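Local coordinates for CELL division control protein 6 (Pyrobaculum aerophilum, PDB 1FNN), which probably takes part in regulating DNA replication as an ATP-binding AAA+ protein of the Cdc6/Cdc18 family, captured here with ADP and magnesium, at residues 44-53 against 160-171; 280-291 against 379-388. All coordinates share one frame; numbering follows the deposited sequence.

How the contacts relate
Contact 1 is complete in the sequence before contact 2 begins. They sit on opposite sides of the chain's centre, with their own centres about 47 Å apart and their nearest atoms about 19 Å apart. In contact 1, strand 46-50 pairs with strand 160-166 inside the parallel sheet of the AAA domain, with the loop after strand 46-50 reaching the bound ADP at Pro53. Contact 2 belongs to the C-terminal part of the chain, at the winged-helix domain. One contact thus builds the nucleotide-binding core, and the other brings helix 280-285 and the start of helix 288-304 against the C-terminal helix 373-387, away from the annotated sites.

Contact 1. Residues 44-53 against 160-171; sequences YPRATLLGRP and IALVIVGHNDAV
Leu49 O accepts a nearly straight hydrogen bond from Gly166 N at 2.9 Å, with an N-H...O angle of 170°, and the CA-H of Val165 also approaches this oxygen. It belongs to a ladder of six backbone bonds that zips strand 46-50 to strand 160-166 in parallel, from Leu162 N on Pro45 O to a longer link between Gly51 N and Gly166 O (3.3 Å). Thr48 OG1 lies 3.4 Å from Ile164 CG1 and is buried without a polar partner. Leu50 CD2 meets Val171 CG1 at 3.6 Å, close beside Gly166, which has no side chain. At the start of the pairing, with CG opposite the backbone N (chi1 174°), the ring of Tyr44 runs side by side with Leu162, OH 3.6 Å from Leu162 CD2 and hydrogen-bonded to Ile146 O, while Arg46 CD covers one ring face. Replacing Tyr44 with an alanine would probably open a gap beside Leu162 and leave Ile146 O without its mate. Beyond the strand, Gly51 begins the P-loop, leading to Pro53 at the ADP. Strand 127-132 flanks 160-166, strand 187-189 flanks 46-50, and helices 57-68 and 177-183 cover opposite faces.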
loop_
_atom_site.group_PDB
_atom_site.type_symbol
_atom_site.label_atom_id
_atom_site.label_comp_id
_atom_site.label_asym_id
_atom_site.label_seq_id
_atom_site.Cartn_x
_atom_site.Cartn_y
_atom_site.Cartn_z
ATOM N N TYR A 44 21.939 -14.606 16.673
ATOM C CA TYR A 44 21.327 -14.613 15.363
ATOM C C TYR A 44 19.997 -13.865 15.387
ATOM O O TYR A 44 18.990 -14.422 15.807
ATOM C CB TYR A 44 21.079 -16.071 14.996
ATOM C CG TYR A 44 20.309 -16.356 13.728
ATOM C CD1 TYR A 44 19.632 -17.573 13.619
ATOM C CD2 TYR A 44 20.238 -15.465 12.662
ATOM C CE1 TYR A 44 18.910 -17.888 12.477
ATOM C CE2 TYR A 44 19.521 -15.778 11.531
ATOM C CZ TYR A 44 18.863 -16.979 11.439
ATOM O OH TYR A 44 18.146 -17.295 10.310
ATOM N N PRO A 45 19.993 -12.639 14.899
ATOM C CA PRO A 45 18.764 -11.850 14.846
ATOM C C PRO A 45 17.916 -12.278 13.668
ATOM O O PRO A 45 18.441 -12.446 12.561
ATOM C CB PRO A 45 19.235 -10.427 14.685
ATOM C CG PRO A 45 20.720 -10.438 14.708
ATOM C CD PRO A 45 21.148 -11.837 14.448
ATOM N N ARG A 46 16.616 -12.514 13.881
ATOM C CA ARG A 46 15.730 -12.791 12.765
ATOM C C ARG A 46 14.330 -12.235 13.045
ATOM O O ARG A 46 13.977 -12.108 14.228
ATOM C CB ARG A 46 15.742 -14.205 12.270
ATOM C CG ARG A 46 15.558 -15.396 13.158
ATOM C CD ARG A 46 16.517 -15.493 14.349
ATOM N NE ARG A 46 16.208 -16.683 15.091
ATOM C CZ ARG A 46 16.599 -17.099 16.273
ATOM N NH1 ARG A 46 17.427 -16.378 17.009
ATOM N NH2 ARG A 46 16.109 -18.270 16.660
ATOM N N ALA A 47 13.696 -11.642 12.016
ATOM C CA ALA A 47 12.323 -11.149 12.141
ATOM C C ALA A 47 11.535 -11.526 10.872
ATOM O O ALA A 47 12.105 -11.689 9.797
ATOM C CB ALA A 47 12.310 -9.633 12.242
ATOM N N THR A 48 10.213 -11.512 10.968
ATOM C CA THR A 48 9.309 -11.733 9.849
ATOM C C THR A 48 8.370 -10.542 9.806
ATOM O O THR A 48 7.897 -10.196 10.895
ATOM C CB THR A 48 8.479 -13.024 10.008
ATOM O OG1 THR A 48 9.356 -14.140 10.062
ATOM C CG2 THR A 48 7.538 -13.224 8.834
ATOM N N LEU A 49 8.286 -9.865 8.677
ATOM C CA LEU A 49 7.415 -8.706 8.532
ATOM C C LEU A 49 6.154 -9.150 7.765
ATOM O O LEU A 49 6.313 -9.755 6.690
ATOM C CB LEU A 49 8.114 -7.589 7.738
ATOM C CG LEU A 49 9.533 -7.174 8.188
ATOM C CD1 LEU A 49 9.948 -5.924 7.408
ATOM C CD2 LEU A 49 9.676 -6.928 9.689
ATOM N N LEU A 50 4.963 -8.926 8.321
ATOM C CA LEU A 50 3.751 -9.443 7.643
ATOM C C LEU A 50 2.742 -8.323 7.487
ATOM O O LEU A 50 2.466 -7.530 8.388
ATOM C CB LEU A 50 3.092 -10.573 8.462
ATOM C CG LEU A 50 3.930 -11.810 8.748
ATOM C CD1 LEU A 50 3.169 -12.809 9.648
ATOM C CD2 LEU A 50 4.314 -12.513 7.438
ATOM N N GLY A 51 2.130 -8.286 6.296
ATOM C CA GLY A 51 1.145 -7.246 6.021
ATOM C C GLY A 51 0.791 -7.303 4.544
ATOM O O GLY A 51 1.634 -7.759 3.750
ATOM N N ARG A 52 -0.393 -6.765 4.219
ATOM C CA ARG A 52 -0.787 -6.810 2.793
ATOM C C ARG A 52 0.098 -5.850 1.982
ATOM O O ARG A 52 0.828 -5.013 2.518
ATOM C CB ARG A 52 -2.259 -6.408 2.643
ATOM C CG ARG A 52 -2.605 -5.001 3.099
ATOM C CD ARG A 52 -3.465 -4.245 2.093
ATOM N NE ARG A 52 -3.008 -4.429 0.704
ATOM C CZ ARG A 52 -3.677 -4.033 -0.360
ATOM N NH1 ARG A 52 -4.846 -3.425 -0.134
ATOM N NH2 ARG A 52 -3.264 -4.198 -1.608
ATOM N N PRO A 53 -0.102 -5.843 0.673
ATOM C CA PRO A 53 0.649 -4.953 -0.213
ATOM C C PRO A 53 0.393 -3.507 0.135
ATOM O O PRO A 53 -0.702 -3.061 0.505
ATOM C CB PRO A 53 0.197 -5.316 -1.620
ATOM C CG PRO A 53 -0.308 -6.720 -1.491
ATOM C CD PRO A 53 -0.934 -6.789 -0.118
ATOM N N ILE A 160 24.970 -13.822 10.240
ATOM C CA ILE A 160 23.819 -13.474 9.436
ATOM C C ILE A 160 22.655 -12.983 10.302
ATOM O O ILE A 160 22.354 -13.617 11.316
ATOM C CB ILE A 160 23.313 -14.683 8.632
ATOM C CG1 ILE A 160 24.353 -15.180 7.619
ATOM C CG2 ILE A 160 22.048 -14.352 7.836
ATOM C CD1 ILE A 160 23.933 -16.480 6.936
ATOM N N ALA A 161 22.091 -11.841 9.928
ATOM C CA ALA A 161 20.836 -11.360 10.518
ATOM C C ALA A 161 19.814 -11.445 9.375
ATOM O O ALA A 161 20.137 -11.054 8.238
ATOM C CB ALA A 161 20.963 -9.955 11.017
ATOM N N LEU A 162 18.678 -12.080 9.626
ATOM C CA LEU A 162 17.783 -12.416 8.523
ATOM C C LEU A 162 16.387 -11.843 8.727
ATOM O O LEU A 162 15.748 -12.046 9.790
ATOM C CB LEU A 162 17.679 -13.946 8.423
ATOM C CG LEU A 162 16.623 -14.409 7.405
ATOM C CD1 LEU A 162 17.017 -14.050 5.970
ATOM C CD2 LEU A 162 16.383 -15.913 7.555
ATOM N N VAL A 163 15.935 -11.034 7.769
ATOM C CA VAL A 163 14.545 -10.581 7.792
ATOM C C VAL A 163 13.836 -11.208 6.582
ATOM O O VAL A 163 14.351 -11.100 5.444
ATOM C CB VAL A 163 14.420 -9.050 7.721
ATOM C CG1 VAL A 163 12.949 -8.608 7.591
ATOM C CG2 VAL A 163 14.959 -8.427 9.006
ATOM N N ILE A 164 12.666 -11.810 6.796
ATOM C CA ILE A 164 11.843 -12.317 5.710
ATOM C C ILE A 164 10.465 -11.627 5.731
ATOM O O ILE A 164 10.023 -11.090 6.763
ATOM C CB ILE A 164 11.612 -13.833 5.746
ATOM C CG1 ILE A 164 10.657 -14.198 6.878
ATOM C CG2 ILE A 164 12.936 -14.582 5.885
ATOM C CD1 ILE A 164 10.318 -15.686 6.900
ATOM N N VAL A 165 9.931 -11.438 4.531
ATOM C CA VAL A 165 8.747 -10.622 4.351
ATOM C C VAL A 165 7.619 -11.371 3.641
ATOM O O VAL A 165 7.845 -12.063 2.664
ATOM C CB VAL A 165 9.090 -9.359 3.540
ATOM C CG1 VAL A 165 7.854 -8.478 3.382
ATOM C CG2 VAL A 165 10.207 -8.524 4.148
ATOM N N GLY A 166 6.413 -11.345 4.252
ATOM C CA GLY A 166 5.280 -12.024 3.620
ATOM C C GLY A 166 4.012 -11.192 3.793
ATOM O O GLY A 166 4.010 -10.112 4.363
ATOM N N HIS A 167 2.901 -11.707 3.269
ATOM C CA HIS A 167 1.613 -11.053 3.342
ATOM C C HIS A 167 0.834 -11.414 4.602
ATOM O O HIS A 167 0.158 -10.546 5.148
ATOM C CB HIS A 167 0.708 -11.434 2.151
ATOM C CG HIS A 167 1.156 -10.705 0.915
ATOM N ND1 HIS A 167 1.029 -11.229 -0.351
ATOM C CD2 HIS A 167 1.734 -9.480 0.773
ATOM C CE1 HIS A 167 1.503 -10.370 -1.226
ATOM N NE2 HIS A 167 1.936 -9.305 -0.573
ATOM N N ASN A 168 0.986 -12.653 5.032
ATOM C CA ASN A 168 0.267 -13.161 6.184
ATOM C C ASN A 168 1.053 -14.326 6.767
ATOM O O ASN A 168 2.092 -14.691 6.194
ATOM C CB ASN A 168 -1.161 -13.616 5.819
ATOM C CG ASN A 168 -1.198 -14.446 4.551
ATOM O OD1 ASN A 168 -1.947 -14.098 3.626
ATOM N ND2 ASN A 168 -0.427 -15.516 4.463
ATOM N N ASP A 169 0.469 -15.015 7.734
ATOM C CA ASP A 169 1.125 -16.125 8.409
ATOM C C ASP A 169 1.386 -17.334 7.551
ATOM O O ASP A 169 2.204 -18.208 7.888
ATOM C CB ASP A 169 0.315 -16.470 9.675
ATOM C CG ASP A 169 0.396 -15.399 10.734
ATOM O OD1 ASP A 169 1.238 -15.502 11.648
ATOM O OD2 ASP A 169 -0.347 -14.404 10.742
ATOM N N ALA A 170 0.834 -17.460 6.359
ATOM C CA ALA A 170 1.108 -18.602 5.486
ATOM C C ALA A 170 2.574 -18.693 5.096
ATOM O O ALA A 170 3.106 -19.801 4.910
ATOM C CB ALA A 170 0.241 -18.546 4.247
ATOM N N VAL A 171 3.288 -17.556 5.050
ATOM C CA VAL A 171 4.719 -17.645 4.719
ATOM C C VAL A 171 5.429 -18.463 5.793
ATOM O O VAL A 171 6.361 -19.217 5.485
ATOM C CB VAL A 171 5.320 -16.255 4.448
ATOM C CG1 VAL A 171 5.511 -15.451 5.730
ATOM C CG2 VAL A 171 6.639 -16.414 3.688
#

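Contact 2. Residues 280-291 against 379-388; sequences EEVLIGLPLHEK and VITKLIKEEL
Lys291, Leu288 and Leu383 bury the most surface between 280-291 and 379-388. Lys291 enters helix 379-387 as a knob among Ile380, Leu383, Ile384 and Glu387: its CB rests 3.7 Å from Ile384 CG1, and its CE lies 3.6 Å from Leu383 CB. A bend at the last torsion (chi4 75°) turns the ammonium back to its own segment, where NZ donates to Ile284 O at 2.7 Å and to Leu286 O at 2.8 Å. NZ lies in the carbonyl plane of Leu286 but stands above that of Ile284. A salt bridge from Lys291 NZ to Glu387 OE1, with a long, weak hydrogen bond of 3.5 Å, adds a third partner. Leu383 returns the packing as a knob among Glu280, Leu283, Ile284 and Lys291, CD1 against Leu283 CB and CD2 3.7 Å from Ile284 CG1. Leu288 lies against the Glu387 carboxylate and meets Leu388 at about a right angle, CD2 to CD2. Lys382 NZ reaches the syn side of Glu280 OE2 at 2.6 Å, a salt bridge tilted 23° from the carboxylate plane. Two carbonyls of the turn thus satisfy the buried ammonium while its aliphatic chain packs on 379-387, and Glu387 probably balances the charge only partly.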
loop_
_atom_site.group_PDB
_atom_site.type_symbol
_atom_site.label_atom_id
_atom_site.label_comp_id
_atom_site.label_asym_id
_atom_site.label_seq_id
_atom_site.Cartn_x
_atom_site.Cartn_y
_atom_site.Cartn_z
ATOM N N GLU A 280 -21.959 -1.693 -13.099
ATOM C CA GLU A 280 -23.327 -1.460 -13.567
ATOM C C GLU A 280 -24.271 -2.459 -12.893
ATOM O O GLU A 280 -25.417 -2.136 -12.581
ATOM C CB GLU A 280 -23.481 -1.544 -15.081
ATOM C CG GLU A 280 -24.908 -1.224 -15.523
ATOM C CD GLU A 280 -25.010 -0.749 -16.958
ATOM O OE1 GLU A 280 -24.020 -0.196 -17.487
ATOM O OE2 GLU A 280 -26.085 -0.927 -17.559
ATOM N N GLU A 281 -23.770 -3.652 -12.599
ATOM C CA GLU A 281 -24.522 -4.693 -11.940
ATOM C C GLU A 281 -25.008 -4.243 -10.559
ATOM O O GLU A 281 -26.149 -4.533 -10.201
ATOM C CB GLU A 281 -23.663 -5.944 -11.760
ATOM C CG GLU A 281 -23.181 -6.607 -13.035
ATOM C CD GLU A 281 -22.286 -7.809 -12.754
ATOM O OE1 GLU A 281 -22.070 -8.110 -11.555
ATOM O OE2 GLU A 281 -21.808 -8.439 -13.723
ATOM N N VAL A 282 -24.135 -3.571 -9.811
ATOM C CA VAL A 282 -24.533 -3.115 -8.477
ATOM C C VAL A 282 -25.488 -1.937 -8.580
ATOM O O VAL A 282 -26.518 -1.984 -7.884
ATOM C CB VAL A 282 -23.358 -2.805 -7.538
ATOM C CG1 VAL A 282 -23.848 -2.224 -6.216
ATOM C CG2 VAL A 282 -22.562 -4.086 -7.278
ATOM N N LEU A 283 -25.418 -1.161 -9.663
ATOM C CA LEU A 283 -26.374 -0.075 -9.802
ATOM C C LEU A 283 -27.782 -0.593 -10.098
ATOM O O LEU A 283 -28.766 -0.077 -9.546
ATOM C CB LEU A 283 -25.942 0.909 -10.892
ATOM C CG LEU A 283 -24.574 1.606 -10.577
ATOM C CD1 LEU A 283 -24.284 2.626 -11.654
ATOM C CD2 LEU A 283 -24.630 2.291 -9.224
ATOM N N ILE A 284 -27.877 -1.605 -10.934
ATOM C CA ILE A 284 -29.172 -2.083 -11.439
ATOM C C ILE A 284 -30.108 -2.481 -10.301
ATOM O O ILE A 284 -31.287 -2.106 -10.297
ATOM C CB ILE A 284 -28.950 -3.258 -12.424
ATOM C CG1 ILE A 284 -28.485 -2.727 -13.780
ATOM C CG2 ILE A 284 -30.214 -4.096 -12.592
ATOM C CD1 ILE A 284 -28.084 -3.804 -14.763
ATOM N N GLY A 285 -29.560 -3.181 -9.323
ATOM C CA GLY A 285 -30.237 -3.610 -8.132
ATOM C C GLY A 285 -30.656 -2.536 -7.147
ATOM O O GLY A 285 -31.508 -2.869 -6.324
ATOM N N LEU A 286 -30.157 -1.305 -7.151
ATOM C CA LEU A 286 -30.621 -0.323 -6.178
ATOM C C LEU A 286 -32.129 -0.118 -6.413
ATOM O O LEU A 286 -32.559 0.061 -7.566
ATOM C CB LEU A 286 -29.881 1.016 -6.347
ATOM C CG LEU A 286 -28.331 0.860 -6.312
ATOM C CD1 LEU A 286 -27.635 2.194 -6.492
ATOM C CD2 LEU A 286 -27.843 0.136 -5.066
ATOM N N PRO A 287 -32.820 0.193 -5.341
ATOM C CA PRO A 287 -34.205 0.639 -5.416
ATOM C C PRO A 287 -34.265 1.915 -6.224
ATOM O O PRO A 287 -33.300 2.724 -6.126
ATOM C CB PRO A 287 -34.571 1.002 -3.980
ATOM C CG PRO A 287 -33.705 0.097 -3.161
ATOM C CD PRO A 287 -32.407 -0.060 -3.934
ATOM N N LEU A 288 -35.430 2.194 -6.819
ATOM C CA LEU A 288 -35.635 3.419 -7.553
ATOM C C LEU A 288 -35.153 4.688 -6.864
ATOM O O LEU A 288 -34.477 5.535 -7.450
ATOM C CB LEU A 288 -37.127 3.655 -7.914
ATOM C CG LEU A 288 -37.499 4.918 -8.652
ATOM C CD1 LEU A 288 -36.775 5.042 -9.992
ATOM C CD2 LEU A 288 -39.018 5.023 -8.908
ATOM N N HIS A 289 -35.642 5.017 -5.680
ATOM C CA HIS A 289 -35.312 6.243 -4.991
ATOM C C HIS A 289 -33.821 6.320 -4.580
ATOM O O HIS A 289 -33.377 7.424 -4.358
ATOM C CB HIS A 289 -36.258 6.457 -3.791
ATOM C CG HIS A 289 -37.485 7.104 -4.404
ATOM N ND1 HIS A 289 -37.619 8.470 -4.510
ATOM C CD2 HIS A 289 -38.607 6.550 -4.940
ATOM C CE1 HIS A 289 -38.786 8.731 -5.085
ATOM N NE2 HIS A 289 -39.394 7.590 -5.352
ATOM N N GLU A 290 -33.161 5.222 -4.338
ATOM C CA GLU A 290 -31.716 5.200 -4.083
ATOM C C GLU A 290 -30.959 5.558 -5.360
ATOM O O GLU A 290 -29.942 6.251 -5.300
ATOM C CB GLU A 290 -31.277 3.835 -3.559
ATOM C CG GLU A 290 -29.777 3.757 -3.190
ATOM C CD GLU A 290 -29.444 2.535 -2.362
ATOM O OE1 GLU A 290 -28.246 2.211 -2.200
ATOM O OE2 GLU A 290 -30.363 1.849 -1.840
ATOM N N LYS A 291 -31.403 5.101 -6.539
ATOM C CA LYS A 291 -30.924 5.560 -7.821
ATOM C C LYS A 291 -31.106 7.055 -8.008
ATOM O O LYS A 291 -30.197 7.780 -8.409
ATOM C CB LYS A 291 -31.573 4.905 -9.070
ATOM C CG LYS A 291 -31.246 3.407 -9.186
ATOM C CD LYS A 291 -31.747 2.953 -10.550
ATOM C CE LYS A 291 -31.330 1.591 -11.002
ATOM N NZ LYS A 291 -32.074 0.498 -10.315
ATOM N N VAL A 379 -25.025 6.308 -16.998
ATOM C CA VAL A 379 -25.477 4.955 -16.715
ATOM C C VAL A 379 -26.674 4.955 -15.739
ATOM O O VAL A 379 -27.645 4.223 -15.989
ATOM C CB VAL A 379 -24.390 4.050 -16.120
ATOM C CG1 VAL A 379 -24.957 2.696 -15.752
ATOM C CG2 VAL A 379 -23.236 3.878 -17.112
ATOM N N ILE A 380 -26.619 5.846 -14.763
ATOM C CA ILE A 380 -27.695 5.882 -13.764
ATOM C C ILE A 380 -28.970 6.424 -14.407
ATOM O O ILE A 380 -30.064 5.864 -14.222
ATOM C CB ILE A 380 -27.370 6.736 -12.532
ATOM C CG1 ILE A 380 -25.984 6.389 -11.980
ATOM C CG2 ILE A 380 -28.399 6.387 -11.418
ATOM C CD1 ILE A 380 -25.579 7.315 -10.835
ATOM N N THR A 381 -28.824 7.468 -15.204
ATOM C CA THR A 381 -29.953 8.036 -15.956
ATOM C C THR A 381 -30.605 7.016 -16.879
ATOM O O THR A 381 -31.853 6.889 -16.944
ATOM C CB THR A 381 -29.446 9.251 -16.743
ATOM O OG1 THR A 381 -29.152 10.293 -15.799
ATOM C CG2 THR A 381 -30.449 9.850 -17.713
ATOM N N LYS A 382 -29.785 6.248 -17.592
ATOM C CA LYS A 382 -30.312 5.174 -18.426
ATOM C C LYS A 382 -31.195 4.242 -17.569
ATOM O O LYS A 382 -32.199 3.720 -18.075
ATOM C CB LYS A 382 -29.211 4.349 -19.060
ATOM C CG LYS A 382 -29.550 3.421 -20.188
ATOM C CD LYS A 382 -28.936 2.043 -20.089
ATOM C CE LYS A 382 -27.515 1.956 -19.590
ATOM N NZ LYS A 382 -27.007 0.563 -19.482
ATOM N N LEU A 383 -30.642 3.717 -16.465
ATOM C CA LEU A 383 -31.353 2.789 -15.612
ATOM C C LEU A 383 -32.640 3.377 -15.034
ATOM O O LEU A 383 -33.619 2.647 -14.949
ATOM C CB LEU A 383 -30.470 2.255 -14.480
ATOM C CG LEU A 383 -29.186 1.554 -14.982
ATOM C CD1 LEU A 383 -28.255 1.282 -13.785
ATOM C CD2 LEU A 383 -29.477 0.258 -15.710
ATOM N N ILE A 384 -32.634 4.616 -14.596
ATOM C CA ILE A 384 -33.841 5.250 -14.078
ATOM C C ILE A 384 -34.925 5.347 -15.171
ATOM O O ILE A 384 -36.112 5.017 -14.981
ATOM C CB ILE A 384 -33.514 6.622 -13.540
ATOM C CG1 ILE A 384 -32.583 6.446 -12.298
ATOM C CG2 ILE A 384 -34.801 7.386 -13.205
ATOM C CD1 ILE A 384 -32.093 7.792 -11.825
ATOM N N LYS A 385 -34.506 5.768 -16.352
ATOM C CA LYS A 385 -35.377 5.915 -17.499
ATOM C C LYS A 385 -36.004 4.583 -17.851
ATOM O O LYS A 385 -37.218 4.628 -18.173
ATOM C CB LYS A 385 -34.704 6.536 -18.741
ATOM C CG LYS A 385 -34.507 8.035 -18.422
ATOM C CD LYS A 385 -33.879 8.765 -19.608
ATOM C CE LYS A 385 -33.754 10.247 -19.219
ATOM N NZ LYS A 385 -32.804 10.964 -20.125
ATOM N N GLU A 386 -35.213 3.506 -17.834
ATOM C CA GLU A 386 -35.801 2.223 -18.145
ATOM C C GLU A 386 -36.837 1.819 -17.097
ATOM O O GLU A 386 -37.818 1.115 -17.397
ATOM C CB GLU A 386 -34.770 1.154 -18.429
ATOM C CG GLU A 386 -34.177 0.250 -17.410
ATOM C CD GLU A 386 -33.024 -0.620 -17.891
ATOM O OE1 GLU A 386 -32.139 -0.150 -18.639
ATOM O OE2 GLU A 386 -32.996 -1.812 -17.511
ATOM N N GLU A 387 -36.527 1.992 -15.803
ATOM C CA GLU A 387 -37.475 1.570 -14.753
ATOM C C GLU A 387 -38.735 2.418 -14.867
ATOM O O GLU A 387 -39.852 1.930 -14.602
ATOM C CB GLU A 387 -36.785 1.660 -13.406
ATOM C CG GLU A 387 -37.491 1.660 -12.079
ATOM C CD GLU A 387 -36.541 1.210 -10.957
ATOM O OE1 GLU A 387 -35.331 1.540 -11.018
ATOM O OE2 GLU A 387 -36.983 0.523 -10.026
ATOM N N LEU A 388 -38.638 3.678 -15.253
ATOM C CA LEU A 388 -39.810 4.549 -15.305
ATOM C C LEU A 388 -40.431 4.725 -16.683
ATOM O O LEU A 388 -41.240 5.628 -16.889
ATOM C CB LEU A 388 -39.339 5.927 -14.782
ATOM C CG LEU A 388 -38.975 5.925 -13.288
ATOM C CD1 LEU A 388 -38.612 7.350 -12.863
ATOM C CD2 LEU A 388 -40.196 5.472 -12.453
#